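Local coordinates for GTPase subunit of restriction endonuclease (Thermococcus gammatolerans, PDB 6P0F), which probably recognises and binds DNA through an N-terminal YTH domain, as the GTPase subunit of an McrBC-type restriction endonuclease, at residues Leu5-Ile10 and Met70-Val75; Cys45-Cys50 and Phe127-Glu132; Asn82-Asn87 and Asp150-Ala155; Ala91-Ile96 and Pro131-His136. One frame throughout, in Å; residues are numbered along the deposited sequence.

How the contacts relate
The four contacts show how a small DNA-binding domain grows from one sheet. Contact 1 pairs strands 5-11 and 70-76, its centre about 5 Å from that of the chain, and contact 4, about 9 Å away between centres, carries the same sheet on through strands 91-102 and 132-133. Contact 2, its centre about 16 Å from that of contact 1, shares Pro131 and Glu132 with contact 4; Phe127 packs back against Phe73. Contact 3, its centre about 26 Å from that of contact 2 and across the chain's centre, ties a hairpin to the loop before strand 155-158. Contact 4 nests within the loop contact 3 closes; contacts 1 and 2 alternate along the chain.

Contact 1. Residues Leu5-Ile10 and Met70-Val75; sequences LFIIGI and MVLFYV
Phe6 and Met70 open a parallel pairing in which Phe6, Ile8 and Ile10 make all the hydrogen bonds to residues 70-75, while Leu5, Ile7 and Gly9 turn theirs to Val158, Gly156 and Ile154. Five N-H...O bonds join the backbones. Phe6 N meets Met70 O and Leu72 N meets Phe6 O; Ile8 N meets Leu72 O and Tyr74 N meets Ile8 O. Ile10 N reaches Tyr74 O at 2.7 Å, almost straight at 173°. Each of these carbonyl oxygens also receives a CA-H...O contact, such as Leu5 CA on Met70 O.

Side chains alternate between two buried faces. On that of Leu5 and Ile7, Leu5 CD1 lies 3.9 Å from CB of Met70, a selenomethionine, and 4.0 Å from Leu72 CD1. Ile7 CG2, held anti to its backbone N, stands over the Tyr74 ring, 3.6 Å from the centroid and 5° off the normal, a CH-pi contact. On the other face Ile8 lies alongside Phe73, Ile8 CB being 3.9 Å from Phe73 CD1.

Strand 155-158 flanks residues 5-10 and strand 91-102 flanks residues 70-75. Helix 160-174 covers Leu5 and Met70, helix 15-26 covers Ile10 and Val75, and Tyr74 OH bonds to Asn142 OD1.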
loop_
_atom_site.group_PDB
_atom_site.type_symbol
_atom_site.label_atom_id
_atom_site.label_comp_id
_atom_site.label_asym_id
_atom_site.label_seq_id
_atom_site.Cartn_x
_atom_site.Cartn_y
_atom_site.Cartn_z
ATOM N N LEU A 5 5.112 -10.131 1.909
ATOM C CA LEU A 5 4.914 -9.295 0.738
ATOM C C LEU A 5 3.436 -9.332 0.384
ATOM O O LEU A 5 2.853 -10.415 0.231
ATOM C CB LEU A 5 5.762 -9.761 -0.443
ATOM C CG LEU A 5 5.526 -9.107 -1.807
ATOM C CD1 LEU A 5 5.821 -7.591 -1.665
ATOM C CD2 LEU A 5 6.377 -9.765 -2.890
ATOM N N PHE A 6 2.818 -8.152 0.287
ATOM C CA PHE A 6 1.419 -8.009 -0.071
ATOM C C PHE A 6 1.291 -7.221 -1.366
ATOM O O PHE A 6 2.166 -6.419 -1.702
ATOM C CB PHE A 6 0.640 -7.296 1.032
ATOM C CG PHE A 6 0.675 -8.010 2.331
ATOM C CD1 PHE A 6 -0.193 -9.058 2.579
ATOM C CD2 PHE A 6 1.599 -7.662 3.302
ATOM C CE1 PHE A 6 -0.156 -9.745 3.780
ATOM C CE2 PHE A 6 1.620 -8.339 4.520
ATOM C CZ PHE A 6 0.747 -9.409 4.736
ATOM N N ILE A 7 0.202 -7.485 -2.101
ATOM C CA ILE A 7 -0.177 -6.708 -3.282
ATOM C C ILE A 7 -1.497 -6.014 -2.988
ATOM O O ILE A 7 -2.474 -6.652 -2.569
ATOM C CB ILE A 7 -0.318 -7.580 -4.539
ATOM C CG1 ILE A 7 1.020 -8.174 -4.931
ATOM C CG2 ILE A 7 -0.917 -6.762 -5.692
ATOM C CD1 ILE A 7 0.860 -9.363 -5.869
ATOM N N ILE A 8 -1.536 -4.702 -3.192
ATOM C CA ILE A 8 -2.771 -3.940 -3.037
ATOM C C ILE A 8 -3.078 -3.279 -4.361
ATOM O O ILE A 8 -2.273 -2.527 -4.907
ATOM C CB ILE A 8 -2.664 -2.927 -1.899
ATOM C CG1 ILE A 8 -2.523 -3.675 -0.577
ATOM C CG2 ILE A 8 -3.901 -2.010 -1.875
ATOM C CD1 ILE A 8 -2.226 -2.723 0.607
ATOM N N GLY A 9 -4.287 -3.565 -4.900
ATOM C CA GLY A 9 -4.668 -3.099 -6.200
ATOM C C GLY A 9 -5.472 -1.808 -6.054
ATOM O O GLY A 9 -6.498 -1.796 -5.389
ATOM N N ILE A 10 -4.973 -0.756 -6.675
ATOM C CA ILE A 10 -5.588 0.574 -6.614
ATOM C C ILE A 10 -6.240 0.828 -7.962
ATOM O O ILE A 10 -5.546 0.990 -8.969
ATOM C CB ILE A 10 -4.544 1.662 -6.310
ATOM C CG1 ILE A 10 -3.753 1.368 -5.030
ATOM C CG2 ILE A 10 -5.221 3.072 -6.288
ATOM C CD1 ILE A 10 -4.584 1.354 -3.787
HETATM N N MSE A 70 6.452 -5.671 3.130
HETATM C CA MSE A 70 6.587 -4.944 1.880
HETATM C C MSE A 70 5.240 -4.970 1.160
HETATM O O MSE A 70 4.510 -5.962 1.207
HETATM C CB MSE A 70 7.682 -5.571 1.037
HETATM C CG MSE A 70 9.006 -5.233 1.605
HETATM SE SE MSE A 70 10.322 -6.372 0.810
HETATM C CE MSE A 70 9.722 -6.350 -1.001
ATOM N N VAL A 71 4.934 -3.870 0.467
ATOM C CA VAL A 71 3.673 -3.726 -0.259
ATOM C C VAL A 71 3.981 -3.321 -1.695
ATOM O O VAL A 71 4.673 -2.322 -1.934
ATOM C CB VAL A 71 2.746 -2.695 0.400
ATOM C CG1 VAL A 71 1.499 -2.542 -0.470
ATOM C CG2 VAL A 71 2.365 -3.093 1.823
ATOM N N LEU A 72 3.462 -4.093 -2.649
ATOM C CA LEU A 72 3.421 -3.699 -4.053
ATOM C C LEU A 72 2.037 -3.107 -4.292
ATOM O O LEU A 72 1.035 -3.812 -4.165
ATOM C CB LEU A 72 3.638 -4.889 -4.984
ATOM C CG LEU A 72 5.083 -5.395 -5.011
ATOM C CD1 LEU A 72 5.058 -6.822 -5.551
ATOM C CD2 LEU A 72 6.005 -4.510 -5.808
ATOM N N PHE A 73 1.974 -1.812 -4.559
ATOM C CA PHE A 73 0.730 -1.173 -4.979
ATOM C C PHE A 73 0.658 -1.301 -6.494
ATOM O O PHE A 73 1.477 -0.724 -7.218
ATOM C CB PHE A 73 0.697 0.295 -4.565
ATOM C CG PHE A 73 0.534 0.528 -3.110
ATOM C CD1 PHE A 73 -0.690 0.434 -2.483
ATOM C CD2 PHE A 73 1.640 0.894 -2.356
ATOM C CE1 PHE A 73 -0.813 0.694 -1.128
ATOM C CE2 PHE A 73 1.516 1.160 -0.988
ATOM C CZ PHE A 73 0.300 1.063 -0.386
ATOM N N TYR A 74 -0.309 -2.074 -6.986
ATOM C CA TYR A 74 -0.615 -2.142 -8.401
ATOM C C TYR A 74 -1.625 -1.046 -8.720
ATOM O O TYR A 74 -2.614 -0.925 -8.013
ATOM C CB TYR A 74 -1.233 -3.503 -8.724
ATOM C CG TYR A 74 -0.327 -4.701 -8.821
ATOM C CD1 TYR A 74 0.983 -4.675 -8.363
ATOM C CD2 TYR A 74 -0.803 -5.873 -9.381
ATOM C CE1 TYR A 74 1.797 -5.794 -8.465
ATOM C CE2 TYR A 74 0.004 -7.001 -9.497
ATOM C CZ TYR A 74 1.289 -6.957 -9.024
ATOM O OH TYR A 74 2.093 -8.073 -9.147
ATOM N N VAL A 75 -1.382 -0.262 -9.769
ATOM C CA VAL A 75 -2.256 0.858 -10.115
ATOM C C VAL A 75 -2.710 0.682 -11.559
ATOM O O VAL A 75 -1.882 0.633 -12.476
ATOM C CB VAL A 75 -1.547 2.204 -9.918
ATOM C CG1 VAL A 75 -2.495 3.358 -10.269
ATOM C CG2 VAL A 75 -1.020 2.327 -8.482
#

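Contact 2. Residues Cys45-Cys50 and Phe127-Glu132; sequences CCSDVC and FKKKPE
Lys128 folds its aliphatic chain over the backbone of Cys45, and this overlap sets the contact. With CG anti to the backbone N (chi1 -177°), the side chain starts out past the Cys45 carbonyl; bends at chi2 and chi3 then bring Lys128 CD to 4.0 Å from Cys45 CA. From there NZ reaches Asn44 O in a weak hydrogen bond at the end of helix 39-45. Beneath the chain, Lys128 CA points its hydrogen at Cys45 O, 3.3 Å away.

Ser47 comes up on the neighbouring side. Its CB points toward the other segment and rests 3.9 Å from Lys128 CG, while its hydroxyl, also anti to the backbone N, faces the ammonium of Lys129. At 3.6 Å, Ser47 OG and Lys129 NZ are near neighbours but not hydrogen-bonded. Lys129 leaves its backbone in the other direction, and a turn at chi2 swings the otherwise extended chain back to Ser47. Phe127 turns away from the cysteine loop, into the core.

Water joins the backbones where direct bonds are lacking. One molecule lies 2.8 Å from both Cys45 O and Phe127 O. A second accepts from Ser47 N and lies unusually close to Val49 O and Lys128 O, so those two bonds are doubtful in detail.

The setting is a short helix-to-strand connection between helix 39-45 and strand 49-55, closed by the Cys46-Cys50 disulfide, anchored to strand 91-102 by Cys45-Cys98, and laid against the loop that joins strands 123-127 and 132-133 of the mixed sheet.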
loop_
_atom_site.group_PDB
_atom_site.type_symbol
_atom_site.label_atom_id
_atom_site.label_comp_id
_atom_site.label_asym_id
_atom_site.label_seq_id
_atom_site.Cartn_x
_atom_site.Cartn_y
_atom_site.Cartn_z
ATOM N N CYS A 45 8.495 7.641 11.901
ATOM C CA CYS A 45 8.092 7.262 10.556
ATOM C C CYS A 45 7.789 8.377 9.558
ATOM O O CYS A 45 7.511 8.061 8.396
ATOM C CB CYS A 45 6.859 6.349 10.630
ATOM S SG CYS A 45 7.242 4.732 11.379
ATOM N N CYS A 46 7.779 9.637 9.946
ATOM C CA CYS A 46 7.616 10.719 8.978
ATOM C C CYS A 46 8.976 11.383 8.811
ATOM O O CYS A 46 9.433 12.088 9.710
ATOM C CB CYS A 46 6.558 11.726 9.426
ATOM S SG CYS A 46 4.952 10.979 9.530
ATOM N N SER A 47 9.636 11.120 7.676
ATOM C CA SER A 47 10.951 11.689 7.398
ATOM C C SER A 47 10.855 13.165 7.023
ATOM O O SER A 47 11.768 13.937 7.330
ATOM C CB SER A 47 11.630 10.872 6.291
ATOM O OG SER A 47 12.905 11.384 5.972
ATOM N N ASP A 48 9.759 13.592 6.403
ATOM C CA ASP A 48 9.477 15.016 6.255
ATOM C C ASP A 48 7.964 15.172 6.208
ATOM O O ASP A 48 7.342 15.678 7.148
ATOM C CB ASP A 48 10.171 15.628 5.028
ATOM C CG ASP A 48 10.163 14.728 3.787
ATOM O OD1 ASP A 48 9.082 14.305 3.336
ATOM O OD2 ASP A 48 11.261 14.492 3.196
ATOM N N VAL A 49 7.362 14.727 5.123
ATOM C CA VAL A 49 5.912 14.558 5.067
ATOM C C VAL A 49 5.621 13.115 5.452
ATOM O O VAL A 49 6.544 12.294 5.572
ATOM C CB VAL A 49 5.363 14.933 3.686
ATOM C CG1 VAL A 49 5.790 16.373 3.356
ATOM C CG2 VAL A 49 5.846 13.997 2.657
ATOM N N CYS A 50 4.356 12.795 5.664
ATOM C CA CYS A 50 3.940 11.459 6.059
ATOM C C CYS A 50 3.239 10.753 4.905
ATOM O O CYS A 50 2.446 11.355 4.181
ATOM C CB CYS A 50 2.980 11.488 7.250
ATOM S SG CYS A 50 3.620 12.346 8.706
ATOM N N PHE A 127 4.563 4.535 5.762
ATOM C CA PHE A 127 5.787 4.340 4.990
ATOM C C PHE A 127 6.728 5.520 5.213
ATOM O O PHE A 127 6.339 6.671 4.990
ATOM C CB PHE A 127 5.481 4.227 3.492
ATOM C CG PHE A 127 4.562 3.113 3.144
ATOM C CD1 PHE A 127 3.186 3.300 3.156
ATOM C CD2 PHE A 127 5.057 1.870 2.804
ATOM C CE1 PHE A 127 2.333 2.279 2.844
ATOM C CE2 PHE A 127 4.201 0.833 2.496
ATOM C CZ PHE A 127 2.835 1.042 2.505
ATOM N N LYS A 128 7.977 5.250 5.603
ATOM C CA LYS A 128 8.875 6.367 5.908
ATOM C C LYS A 128 9.275 7.115 4.640
ATOM O O LYS A 128 9.283 8.351 4.617
ATOM C CB LYS A 128 10.122 5.893 6.643
ATOM C CG LYS A 128 11.035 7.053 7.023
ATOM C CD LYS A 128 11.482 6.956 8.449
ATOM C CE LYS A 128 12.230 5.686 8.684
ATOM N NZ LYS A 128 13.161 5.817 9.866
ATOM N N LYS A 129 9.646 6.383 3.587
ATOM C CA LYS A 129 9.929 6.980 2.283
ATOM C C LYS A 129 8.718 6.744 1.392
ATOM O O LYS A 129 8.069 5.699 1.501
ATOM C CB LYS A 129 11.189 6.388 1.647
ATOM C CG LYS A 129 12.451 6.480 2.532
ATOM C CD LYS A 129 13.008 7.907 2.624
ATOM C CE LYS A 129 14.249 7.961 3.517
ATOM N NZ LYS A 129 14.783 9.341 3.661
ATOM N N LYS A 130 8.381 7.745 0.555
ATOM C CA LYS A 130 7.384 7.584 -0.494
ATOM C C LYS A 130 7.617 6.231 -1.155
ATOM O O LYS A 130 8.752 5.938 -1.558
ATOM C CB LYS A 130 7.469 8.711 -1.535
ATOM C CG LYS A 130 6.394 8.679 -2.574
ATOM C CD LYS A 130 6.622 9.743 -3.668
ATOM C CE LYS A 130 5.645 9.559 -4.809
ATOM N NZ LYS A 130 5.758 10.652 -5.830
ATOM N N PRO A 131 6.602 5.379 -1.255
ATOM C CA PRO A 131 6.759 4.148 -2.042
ATOM C C PRO A 131 7.340 4.458 -3.413
ATOM O O PRO A 131 6.944 5.414 -4.078
ATOM C CB PRO A 131 5.328 3.594 -2.115
ATOM C CG PRO A 131 4.721 4.011 -0.835
ATOM C CD PRO A 131 5.278 5.425 -0.594
ATOM N N GLU A 132 8.281 3.615 -3.838
ATOM C CA GLU A 132 9.063 3.855 -5.034
ATOM C C GLU A 132 8.317 3.384 -6.268
ATOM O O GLU A 132 7.886 2.230 -6.321
ATOM C CB GLU A 132 10.372 3.085 -4.926
ATOM C CG GLU A 132 11.374 3.448 -5.944
ATOM C CD GLU A 132 12.274 4.522 -5.416
ATOM O OE1 GLU A 132 13.143 4.204 -4.577
ATOM O OE2 GLU A 132 12.083 5.683 -5.819
HETATM O O HOH W 1 5.205 8.379 6.824
HETATM O O HOH W 2 8.287 10.438 5.488
#

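Contact 3. Residues Asn82-Asn87 and Asp150-Ala155; sequences NKVDLN and DYFPIA
Asn82 and Val84 bond to Phe152 and Asp150 on either side of a single backbone bridge between Lys83 and Tyr151. The two bonds differ in quality. Val84 N meets Asp150 O at 3.0 Å in the carbonyl plane, whereas Phe152 N approaches Asn82 O at 2.9 Å from well above the plane of the Asn82 carbonyl, 64° out of it, with a bent N-H...O angle of 135°. Asn82 CA-H also leans on Phe152 O, whose stronger partner is Arg78 NH1; Tyr151 O is taken by Asn142 ND2.

Residues 82-84 belong to a beta hairpin: strands 78-80 and 83-84 join through a tight turn in which Asn82 has a positive phi, and the hairpin rests on the loop that precedes strand 155-158. Beyond it, Asp85 OD1 accepts from Asn87 N, forming an Asx turn.

A water donates to Val84 O at 2.8 Å and to Asp150 OD2 at 2.9 Å. The methylenes of Lys83 pass by the same carboxylate, with Lys83 CD 3.4 Å from Asp150 OD2, but Lys83 NZ stays 4.4 Å from Asp150 OD1, too far for a salt bridge.

Val84 crosses Phe152 at about a right angle, setting CG2 over the ring face 4.1 Å from its centroid, while Lys83 O sits at the ring edge. A bound MES molecule, probably from the crystallisation liquor, lies about 3 Å from the Tyr151 side chain.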
loop_
_atom_site.group_PDB
_atom_site.type_symbol
_atom_site.label_atom_id
_atom_site.label_comp_id
_atom_site.label_asym_id
_atom_site.label_seq_id
_atom_site.Cartn_x
_atom_site.Cartn_y
_atom_site.Cartn_z
ATOM N N ASN A 82 -10.295 -9.264 -9.902
ATOM C CA ASN A 82 -8.887 -9.662 -9.913
ATOM C C ASN A 82 -8.195 -9.441 -11.244
ATOM O O ASN A 82 -7.127 -10.034 -11.496
ATOM C CB ASN A 82 -8.727 -11.114 -9.485
ATOM C CG ASN A 82 -9.043 -11.326 -8.028
ATOM O OD1 ASN A 82 -8.661 -10.538 -7.161
ATOM N ND2 ASN A 82 -9.798 -12.388 -7.750
ATOM N N LYS A 83 -8.702 -8.545 -12.069
ATOM C CA LYS A 83 -8.113 -8.318 -13.379
ATOM C C LYS A 83 -8.018 -6.834 -13.690
ATOM O O LYS A 83 -8.940 -6.056 -13.411
ATOM C CB LYS A 83 -8.927 -9.027 -14.480
ATOM C CG LYS A 83 -8.923 -10.560 -14.369
ATOM C CD LYS A 83 -9.111 -11.202 -15.771
ATOM C CE LYS A 83 -8.631 -12.663 -15.753
ATOM N NZ LYS A 83 -8.497 -13.240 -14.428
ATOM N N VAL A 84 -6.904 -6.461 -14.299
ATOM C CA VAL A 84 -6.648 -5.103 -14.736
ATOM C C VAL A 84 -6.721 -5.079 -16.254
ATOM O O VAL A 84 -6.505 -6.093 -16.928
ATOM C CB VAL A 84 -5.272 -4.597 -14.227
ATOM C CG1 VAL A 84 -4.145 -5.392 -14.909
ATOM C CG2 VAL A 84 -5.073 -3.107 -14.443
ATOM N N ASP A 85 -7.014 -3.896 -16.797
ATOM C CA ASP A 85 -7.030 -3.698 -18.241
ATOM C C ASP A 85 -5.615 -3.407 -18.720
ATOM O O ASP A 85 -5.100 -2.301 -18.523
ATOM C CB ASP A 85 -7.961 -2.548 -18.612
ATOM C CG ASP A 85 -8.152 -2.409 -20.121
ATOM O OD1 ASP A 85 -7.389 -3.008 -20.894
ATOM O OD2 ASP A 85 -9.099 -1.698 -20.522
ATOM N N LEU A 86 -4.998 -4.378 -19.382
ATOM C CA LEU A 86 -3.618 -4.178 -19.805
ATOM C C LEU A 86 -3.507 -3.322 -21.054
ATOM O O LEU A 86 -2.388 -3.050 -21.492
ATOM C CB LEU A 86 -2.912 -5.509 -20.048
ATOM C CG LEU A 86 -2.678 -6.356 -18.806
ATOM C CD1 LEU A 86 -2.124 -7.721 -19.146
ATOM C CD2 LEU A 86 -1.738 -5.633 -17.837
ATOM N N ASN A 87 -4.616 -2.888 -21.643
ATOM C CA ASN A 87 -4.532 -1.911 -22.721
ATOM C C ASN A 87 -4.629 -0.477 -22.216
ATOM O O ASN A 87 -4.548 0.454 -23.023
ATOM C CB ASN A 87 -5.607 -2.176 -23.783
ATOM C CG ASN A 87 -5.447 -3.530 -24.444
ATOM O OD1 ASN A 87 -4.418 -3.827 -25.062
ATOM N ND2 ASN A 87 -6.460 -4.371 -24.297
ATOM N N ASP A 150 -2.390 -10.121 -16.069
ATOM C CA ASP A 150 -3.401 -9.137 -15.698
ATOM C C ASP A 150 -3.908 -9.305 -14.268
ATOM O O ASP A 150 -4.905 -8.664 -13.894
ATOM C CB ASP A 150 -4.576 -9.194 -16.691
ATOM C CG ASP A 150 -5.235 -10.555 -16.766
ATOM O OD1 ASP A 150 -4.766 -11.527 -16.134
ATOM O OD2 ASP A 150 -6.239 -10.674 -17.511
ATOM N N TYR A 151 -3.245 -10.134 -13.458
ATOM C CA TYR A 151 -3.626 -10.315 -12.066
ATOM C C TYR A 151 -3.609 -8.986 -11.310
ATOM O O TYR A 151 -2.622 -8.245 -11.330
ATOM C CB TYR A 151 -2.678 -11.309 -11.412
ATOM C CG TYR A 151 -2.934 -11.592 -9.951
ATOM C CD1 TYR A 151 -4.163 -12.025 -9.507
ATOM C CD2 TYR A 151 -1.918 -11.440 -9.022
ATOM C CE1 TYR A 151 -4.383 -12.282 -8.168
ATOM C CE2 TYR A 151 -2.108 -11.720 -7.701
ATOM C CZ TYR A 151 -3.334 -12.114 -7.259
ATOM O OH TYR A 151 -3.502 -12.370 -5.914
ATOM N N PHE A 152 -4.710 -8.705 -10.614
ATOM C CA PHE A 152 -4.956 -7.375 -10.036
ATOM C C PHE A 152 -5.861 -7.564 -8.830
ATOM O O PHE A 152 -7.050 -7.208 -8.849
ATOM C CB PHE A 152 -5.567 -6.448 -11.097
ATOM C CG PHE A 152 -5.621 -4.981 -10.728
ATOM C CD1 PHE A 152 -4.550 -4.334 -10.198
ATOM C CD2 PHE A 152 -6.756 -4.232 -10.981
ATOM C CE1 PHE A 152 -4.613 -2.984 -9.890
ATOM C CE2 PHE A 152 -6.819 -2.890 -10.674
ATOM C CZ PHE A 152 -5.744 -2.261 -10.109
ATOM N N PRO A 153 -5.323 -8.116 -7.740
ATOM C CA PRO A 153 -6.154 -8.366 -6.561
ATOM C C PRO A 153 -6.469 -7.078 -5.830
ATOM O O PRO A 153 -5.683 -6.126 -5.824
ATOM C CB PRO A 153 -5.294 -9.296 -5.700
ATOM C CG PRO A 153 -3.887 -8.872 -6.015
ATOM C CD PRO A 153 -3.903 -8.472 -7.499
ATOM N N ILE A 154 -7.635 -7.055 -5.177
ATOM C CA ILE A 154 -7.881 -5.952 -4.246
ATOM C C ILE A 154 -6.859 -5.973 -3.120
ATOM O O ILE A 154 -6.284 -4.934 -2.761
ATOM C CB ILE A 154 -9.326 -6.001 -3.726
ATOM C CG1 ILE A 154 -10.269 -5.533 -4.838
ATOM C CG2 ILE A 154 -9.478 -5.098 -2.529
ATOM C CD1 ILE A 154 -11.713 -5.722 -4.506
ATOM N N ALA A 155 -6.590 -7.157 -2.562
ATOM C CA ALA A 155 -5.559 -7.354 -1.557
ATOM C C ALA A 155 -5.082 -8.791 -1.653
ATOM O O ALA A 155 -5.885 -9.716 -1.489
ATOM C CB ALA A 155 -6.082 -7.062 -0.156
HETATM O O HOH W 3 -7.444 -8.233 -18.402
#

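Contact 4. Residues Ala91-Ile96 and Pro131-His136; sequences AVYLGI and PEKLHH
Leu134 straddles the strand opposite, one methyl on each of two residues: its CD1 lies 3.8 Å from Val92 CG1 and its CD2 4.0 Å from Leu94 CB. Its CG stands anti to the carbonyl carbon (chi1 -55°), which sets Leu134 CB and CG against Val92 O and spreads the methyls to Val92 and Leu94. On the opposite face of the pairing, Pro131 CB approaches Tyr93 CB at 4.1 Å.

Around the Tyr93 ring the apolar centre gives way to a charged side chain. Lys133, extended throughout, runs across the ring with CG over one face, 4.1 Å from the centroid and 27° off the normal, a CH-pi contact. Further along, Lys133 CE comes to 3.5 Å from Tyr93 OH and also touches the methyl of Ala91. The ring edge, by contrast, faces Pro131 O in its own plane.

The backbones pair antiparallel. Leu94 and Glu132 form a hydrogen-bonded pair, exchanging N-H and carbonyl in both directions, while Tyr93 and Lys133 make the adjoining non-hydrogen-bonded pair. Leu134 N then bonds to Val92 O, but the return bond is replaced by water: one molecule accepts from Val92 N at 2.9 Å and donates to Leu134 O and His136 O, so the chains part here without leaving these groups unsatisfied.

On its other edge strand 91-102 bonds through Ala91, Tyr93 and Gly95 to Val75, Phe73 and Val71, and so lies between strand 70-76 and the short strand 132-133. Helices 138-145 and 160-174 cover the Val92 and Leu94 face, and helix 15-26 packs on Tyr93 and Pro131.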
loop_
_atom_site.group_PDB
_atom_site.type_symbol
_atom_site.label_atom_id
_atom_site.label_comp_id
_atom_site.label_asym_id
_atom_site.label_seq_id
_atom_site.Cartn_x
_atom_site.Cartn_y
_atom_site.Cartn_z
ATOM N N ALA A 91 0.799 1.006 -13.347
ATOM C CA ALA A 91 2.025 1.333 -12.624
ATOM C C ALA A 91 2.113 0.453 -11.389
ATOM O O ALA A 91 1.122 -0.105 -10.928
ATOM C CB ALA A 91 2.081 2.799 -12.239
ATOM N N VAL A 92 3.334 0.300 -10.868
ATOM C CA VAL A 92 3.552 -0.462 -9.649
ATOM C C VAL A 92 4.447 0.366 -8.742
ATOM O O VAL A 92 5.456 0.916 -9.198
ATOM C CB VAL A 92 4.202 -1.834 -9.928
ATOM C CG1 VAL A 92 4.364 -2.589 -8.633
ATOM C CG2 VAL A 92 3.341 -2.624 -10.923
ATOM N N TYR A 93 4.090 0.431 -7.469
ATOM C CA TYR A 93 4.891 1.098 -6.458
ATOM C C TYR A 93 5.297 0.089 -5.392
ATOM O O TYR A 93 4.511 -0.794 -5.047
ATOM C CB TYR A 93 4.112 2.264 -5.806
ATOM C CG TYR A 93 3.742 3.376 -6.775
ATOM C CD1 TYR A 93 2.703 3.205 -7.677
ATOM C CD2 TYR A 93 4.422 4.599 -6.766
ATOM C CE1 TYR A 93 2.361 4.226 -8.582
ATOM C CE2 TYR A 93 4.106 5.602 -7.661
ATOM C CZ TYR A 93 3.064 5.421 -8.544
ATOM O OH TYR A 93 2.749 6.446 -9.414
ATOM N N LEU A 94 6.507 0.232 -4.842
ATOM C CA LEU A 94 7.007 -0.660 -3.797
ATOM C C LEU A 94 7.281 0.147 -2.536
ATOM O O LEU A 94 8.075 1.086 -2.564
ATOM C CB LEU A 94 8.285 -1.365 -4.260
ATOM C CG LEU A 94 8.945 -2.245 -3.197
ATOM C CD1 LEU A 94 8.075 -3.427 -2.818
ATOM C CD2 LEU A 94 10.288 -2.758 -3.705
ATOM N N GLY A 95 6.633 -0.224 -1.445
ATOM C CA GLY A 95 6.906 0.369 -0.157
ATOM C C GLY A 95 7.270 -0.654 0.893
ATOM O O GLY A 95 6.976 -1.844 0.731
ATOM N N ILE A 96 7.934 -0.208 1.961
ATOM C CA ILE A 96 8.174 -1.037 3.142
ATOM C C ILE A 96 7.563 -0.329 4.341
ATOM O O ILE A 96 7.700 0.894 4.489
ATOM C CB ILE A 96 9.681 -1.340 3.323
ATOM C CG1 ILE A 96 9.846 -2.318 4.486
ATOM C CG2 ILE A 96 10.485 -0.099 3.474
ATOM C CD1 ILE A 96 11.203 -3.046 4.480
ATOM N N PRO A 131 6.602 5.379 -1.255
ATOM C CA PRO A 131 6.759 4.148 -2.042
ATOM C C PRO A 131 7.340 4.458 -3.413
ATOM O O PRO A 131 6.944 5.414 -4.078
ATOM C CB PRO A 131 5.328 3.594 -2.115
ATOM C CG PRO A 131 4.721 4.011 -0.835
ATOM C CD PRO A 131 5.278 5.425 -0.594
ATOM N N GLU A 132 8.281 3.615 -3.838
ATOM C CA GLU A 132 9.063 3.855 -5.034
ATOM C C GLU A 132 8.317 3.384 -6.268
ATOM O O GLU A 132 7.886 2.230 -6.321
ATOM C CB GLU A 132 10.372 3.085 -4.926
ATOM C CG GLU A 132 11.374 3.448 -5.944
ATOM C CD GLU A 132 12.274 4.522 -5.416
ATOM O OE1 GLU A 132 13.143 4.204 -4.577
ATOM O OE2 GLU A 132 12.083 5.683 -5.819
ATOM N N LYS A 133 8.168 4.267 -7.262
ATOM C CA LYS A 133 7.554 3.858 -8.520
ATOM C C LYS A 133 8.516 2.961 -9.283
ATOM O O LYS A 133 9.636 3.372 -9.629
ATOM C CB LYS A 133 7.179 5.072 -9.360
ATOM C CG LYS A 133 6.289 4.769 -10.558
ATOM C CD LYS A 133 5.805 6.073 -11.227
ATOM C CE LYS A 133 4.730 5.810 -12.260
ATOM N NZ LYS A 133 4.213 7.074 -12.882
ATOM N N LEU A 134 8.106 1.732 -9.524
ATOM C CA LEU A 134 8.968 0.826 -10.253
ATOM C C LEU A 134 8.937 1.124 -11.753
ATOM O O LEU A 134 7.991 1.689 -12.311
ATOM C CB LEU A 134 8.563 -0.636 -10.021
ATOM C CG LEU A 134 8.479 -1.109 -8.580
ATOM C CD1 LEU A 134 8.163 -2.566 -8.465
ATOM C CD2 LEU A 134 9.803 -0.766 -7.886
ATOM N N HIS A 135 10.006 0.702 -12.404
ATOM C CA HIS A 135 10.159 0.820 -13.832
ATOM C C HIS A 135 9.192 -0.068 -14.601
ATOM O O HIS A 135 8.862 0.246 -15.744
ATOM C CB HIS A 135 11.604 0.459 -14.139
ATOM C CG HIS A 135 11.944 0.567 -15.565
ATOM N ND1 HIS A 135 11.842 -0.505 -16.430
ATOM C CD2 HIS A 135 12.410 1.608 -16.281
ATOM C CE1 HIS A 135 12.240 -0.111 -17.618
ATOM N NE2 HIS A 135 12.577 1.166 -17.569
ATOM N N HIS A 136 8.672 -1.107 -13.976
ATOM C CA HIS A 136 7.950 -2.152 -14.677
ATOM C C HIS A 136 6.443 -2.000 -14.593
ATOM O O HIS A 136 5.908 -1.431 -13.638
ATOM C CB HIS A 136 8.335 -3.490 -14.081
ATOM C CG HIS A 136 9.804 -3.706 -13.997
ATOM N ND1 HIS A 136 10.536 -4.171 -15.065
ATOM C CD2 HIS A 136 10.685 -3.501 -12.989
ATOM C CE1 HIS A 136 11.807 -4.259 -14.715
ATOM N NE2 HIS A 136 11.922 -3.874 -13.457
HETATM O O HOH W 4 5.460 1.145 -12.699
#